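PDB 3N0X: possible substrate binding protein of ABC transporter system from Rhodopseudomonas palustris, which probably binds branched-chain amino acids or related substrates and delivers them to an ABC-type importer, as in other members of the leucine-binding protein family. Local coordinates for residues A[237-245]-A[349-357]. Sequence-based numbering, arbitrary orientation.
Sequences ILPALAAYK and AVAWAVLEP
Two direct hydrogen bonds join Leu241 and Lys245, part of a run (238-245) with helical backbone angles but not the regular helical bonding, to the loop that leads into strand 354-357. Ala353 N donates to Leu241 O at 3.0 Å; the N-H...O angle of 168° makes the bond nearly straight, although the donor sits above the carbonyl plane of Leu241. Lys245 NZ grips Val350 O at 2.8 Å. The lysine lays CG against Ala353 N and CD near the Val350 and Ala351 carbonyls, and a bend at its third torsion (chi3 67°) then brings NZ to Val350 O. With an alanine here, Val350 O would probably lose its ammonium partner and Ala353 N the aliphatic cover beside it. A water bridges Leu238 O and, weakly, Ala351 O, while Ala242 CA lies 3.4 Å from Ala351 O in a CH...O contact.

Leu238 CD2 stands over one face of the Trp352 indole, 3.9 Å from the centroid of the five-membered ring and 8° off its normal, a CH-pi contact; Val350 CG1 packs on the opposite face. Trp352 NE1 is held by Tyr258 OH, which limits the ring's rotation. Further in, Leu241 CD1 and Leu355 CD1 meet tip to tip at 3.9 Å, and Tyr244 CB abuts Ala353 CB at 3.6 Å.

The contact joins the loop between strands 229-233 and 251-254 to the antiparallel sheet through strand 354-357, which pairs with 335-345. Its chemistry implies a mixed joint: backbone carbonyls accept the polar links, leucine and alanine side chains pack beside them, and Ala353 O is buried without a partner.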
loop_
_atom_site.group_PDB
_atom_site.type_symbol
_atom_site.label_atom_id
_atom_site.label_comp_id
_atom_site.label_asym_id
_atom_site.label_seq_id
_atom_site.Cartn_x
_atom_site.Cartn_y
_atom_site.Cartn_z
ATOM N N ILE A 237 -9.381 0.395 1.901
ATOM C CA ILE A 237 -10.026 1.294 0.982
ATOM C C ILE A 237 -11.420 1.647 1.462
ATOM O O ILE A 237 -12.005 0.971 2.291
ATOM C CB ILE A 237 -10.054 0.727 -0.459
ATOM C CG1 ILE A 237 -10.791 -0.607 -0.541
ATOM C CG2 ILE A 237 -8.578 0.631 -0.958
ATOM C CD1 ILE A 237 -10.989 -1.108 -1.981
ATOM N N LEU A 238 -11.977 2.737 0.943
ATOM C CA LEU A 238 -13.241 3.238 1.449
ATOM C C LEU A 238 -14.419 2.245 1.450
ATOM O O LEU A 238 -15.139 2.159 2.438
ATOM C CB LEU A 238 -13.623 4.599 0.806
ATOM C CG LEU A 238 -12.625 5.753 0.961
ATOM C CD1 LEU A 238 -13.102 7.019 0.188
ATOM C CD2 LEU A 238 -12.377 6.091 2.419
ATOM N N PRO A 239 -14.652 1.502 0.338
ATOM C CA PRO A 239 -15.738 0.509 0.412
ATOM C C PRO A 239 -15.564 -0.535 1.515
ATOM O O PRO A 239 -16.547 -0.970 2.142
ATOM C CB PRO A 239 -15.703 -0.159 -0.954
ATOM C CG PRO A 239 -14.996 0.788 -1.849
ATOM C CD PRO A 239 -14.014 1.550 -0.995
ATOM N N ALA A 240 -14.330 -0.928 1.756
ATOM C CA ALA A 240 -14.029 -1.893 2.811
ATOM C C ALA A 240 -14.189 -1.330 4.236
ATOM O O ALA A 240 -14.400 -2.087 5.199
ATOM C CB ALA A 240 -12.614 -2.451 2.617
ATOM N N LEU A 241 -14.074 -0.014 4.381
ATOM C CA LEU A 241 -14.217 0.642 5.688
ATOM C C LEU A 241 -15.683 0.735 6.170
ATOM O O LEU A 241 -15.906 1.103 7.326
ATOM C CB LEU A 241 -13.581 2.042 5.657
ATOM C CG LEU A 241 -12.072 2.159 5.527
ATOM C CD1 LEU A 241 -11.672 3.625 5.505
ATOM C CD2 LEU A 241 -11.369 1.396 6.672
ATOM N N ALA A 242 -16.671 0.430 5.310
ATOM C CA ALA A 242 -18.076 0.377 5.772
ATOM C C ALA A 242 -18.204 -0.610 6.958
ATOM O O ALA A 242 -18.857 -0.303 7.975
ATOM C CB ALA A 242 -19.035 -0.034 4.636
ATOM N N ALA A 243 -17.549 -1.770 6.821
ATOM C CA ALA A 243 -17.575 -2.793 7.866
ATOM C C ALA A 243 -16.953 -2.313 9.166
ATOM O O ALA A 243 -17.331 -2.763 10.252
ATOM C CB ALA A 243 -16.903 -4.088 7.396
ATOM N N TYR A 244 -16.030 -1.368 9.092
ATOM C CA TYR A 244 -15.386 -0.895 10.298
ATOM C C TYR A 244 -16.280 0.020 11.162
ATOM O O TYR A 244 -15.927 0.323 12.293
ATOM C CB TYR A 244 -14.085 -0.127 9.979
ATOM C CG TYR A 244 -12.882 -0.885 9.379
ATOM C CD1 TYR A 244 -13.028 -1.869 8.389
ATOM C CD2 TYR A 244 -11.604 -0.512 9.710
ATOM C CE1 TYR A 244 -11.918 -2.503 7.840
ATOM C CE2 TYR A 244 -10.504 -1.142 9.161
ATOM C CZ TYR A 244 -10.656 -2.142 8.248
ATOM O OH TYR A 244 -9.568 -2.774 7.642
ATOM N N LYS A 245 -17.436 0.440 10.643
ATOM C CA LYS A 245 -18.406 1.190 11.433
ATOM C C LYS A 245 -18.951 0.381 12.620
ATOM O O LYS A 245 -19.508 0.953 13.551
ATOM C CB LYS A 245 -19.545 1.736 10.537
ATOM C CG LYS A 245 -19.024 2.790 9.561
ATOM C CD LYS A 245 -20.068 3.216 8.502
ATOM C CE LYS A 245 -21.225 3.952 9.085
ATOM N NZ LYS A 245 -22.190 4.377 8.030
ATOM N N ALA A 349 -23.751 9.201 9.000
ATOM C CA ALA A 349 -24.026 9.773 7.685
ATOM C C ALA A 349 -22.979 9.474 6.618
ATOM O O ALA A 349 -23.187 9.841 5.441
ATOM C CB ALA A 349 -24.175 11.248 7.788
ATOM N N VAL A 350 -21.828 8.949 7.035
ATOM C CA VAL A 350 -20.726 8.675 6.130
ATOM C C VAL A 350 -20.668 7.172 5.850
ATOM O O VAL A 350 -20.731 6.361 6.777
ATOM C CB VAL A 350 -19.390 9.244 6.721
ATOM C CG1 VAL A 350 -18.185 9.021 5.775
ATOM C CG2 VAL A 350 -19.569 10.708 7.005
ATOM N N ALA A 351 -20.466 6.816 4.579
ATOM C CA ALA A 351 -20.553 5.425 4.114
ATOM C C ALA A 351 -19.431 4.517 4.629
ATOM O O ALA A 351 -19.557 3.276 4.650
ATOM C CB ALA A 351 -20.627 5.389 2.580
ATOM N N TRP A 352 -18.319 5.134 4.952
ATOM C CA TRP A 352 -17.156 4.450 5.523
ATOM C C TRP A 352 -16.925 4.913 6.946
ATOM O O TRP A 352 -17.287 6.007 7.310
ATOM C CB TRP A 352 -15.899 4.749 4.714
ATOM C CG TRP A 352 -15.735 6.205 4.340
ATOM C CD1 TRP A 352 -15.125 7.199 5.072
ATOM C CD2 TRP A 352 -16.230 6.831 3.150
ATOM N NE1 TRP A 352 -15.218 8.387 4.401
ATOM C CE2 TRP A 352 -15.886 8.186 3.218
ATOM C CE3 TRP A 352 -16.928 6.364 2.024
ATOM C CZ2 TRP A 352 -16.208 9.101 2.197
ATOM C CZ3 TRP A 352 -17.259 7.256 1.027
ATOM C CH2 TRP A 352 -16.878 8.615 1.112
ATOM N N ALA A 353 -16.301 4.068 7.750
ATOM C CA ALA A 353 -15.781 4.506 9.034
ATOM C C ALA A 353 -14.779 5.616 8.773
ATOM O O ALA A 353 -14.021 5.556 7.802
ATOM C CB ALA A 353 -15.077 3.357 9.756
ATOM N N VAL A 354 -14.754 6.616 9.656
ATOM C CA VAL A 354 -13.836 7.749 9.499
ATOM C C VAL A 354 -12.597 7.383 10.263
ATOM O O VAL A 354 -12.675 7.051 11.450
ATOM C CB VAL A 354 -14.455 9.047 10.058
ATOM C CG1 VAL A 354 -13.433 10.203 10.018
ATOM C CG2 VAL A 354 -15.697 9.404 9.239
ATOM N N LEU A 355 -11.448 7.461 9.599
ATOM C CA LEU A 355 -10.174 7.147 10.220
ATOM C C LEU A 355 -9.561 8.441 10.735
ATOM O O LEU A 355 -8.986 9.230 9.958
ATOM C CB LEU A 355 -9.234 6.411 9.256
ATOM C CG LEU A 355 -9.805 5.106 8.655
ATOM C CD1 LEU A 355 -8.699 4.315 7.933
ATOM C CD2 LEU A 355 -10.519 4.227 9.701
ATOM N N GLU A 356 -9.688 8.683 12.027
ATOM C CA GLU A 356 -9.120 9.866 12.634
ATOM C C GLU A 356 -7.625 9.654 12.918
ATOM O O GLU A 356 -7.221 8.566 13.278
ATOM C CB GLU A 356 -9.871 10.233 13.914
ATOM C CG GLU A 356 -11.311 10.629 13.555
ATOM C CD GLU A 356 -12.018 11.409 14.625
ATOM O OE1 GLU A 356 -11.915 10.986 15.808
ATOM O OE2 GLU A 356 -12.691 12.414 14.247
ATOM N N PRO A 357 -6.820 10.705 12.779
ATOM C CA PRO A 357 -5.390 10.572 12.999
ATOM C C PRO A 357 -5.056 10.433 14.484
ATOM O O PRO A 357 -5.582 11.174 15.315
ATOM C CB PRO A 357 -4.842 11.881 12.448
ATOM C CG PRO A 357 -5.927 12.840 12.626
ATOM C CD PRO A 357 -7.179 12.074 12.364
HETATM O O HOH W 1 -17.871 2.636 2.243
#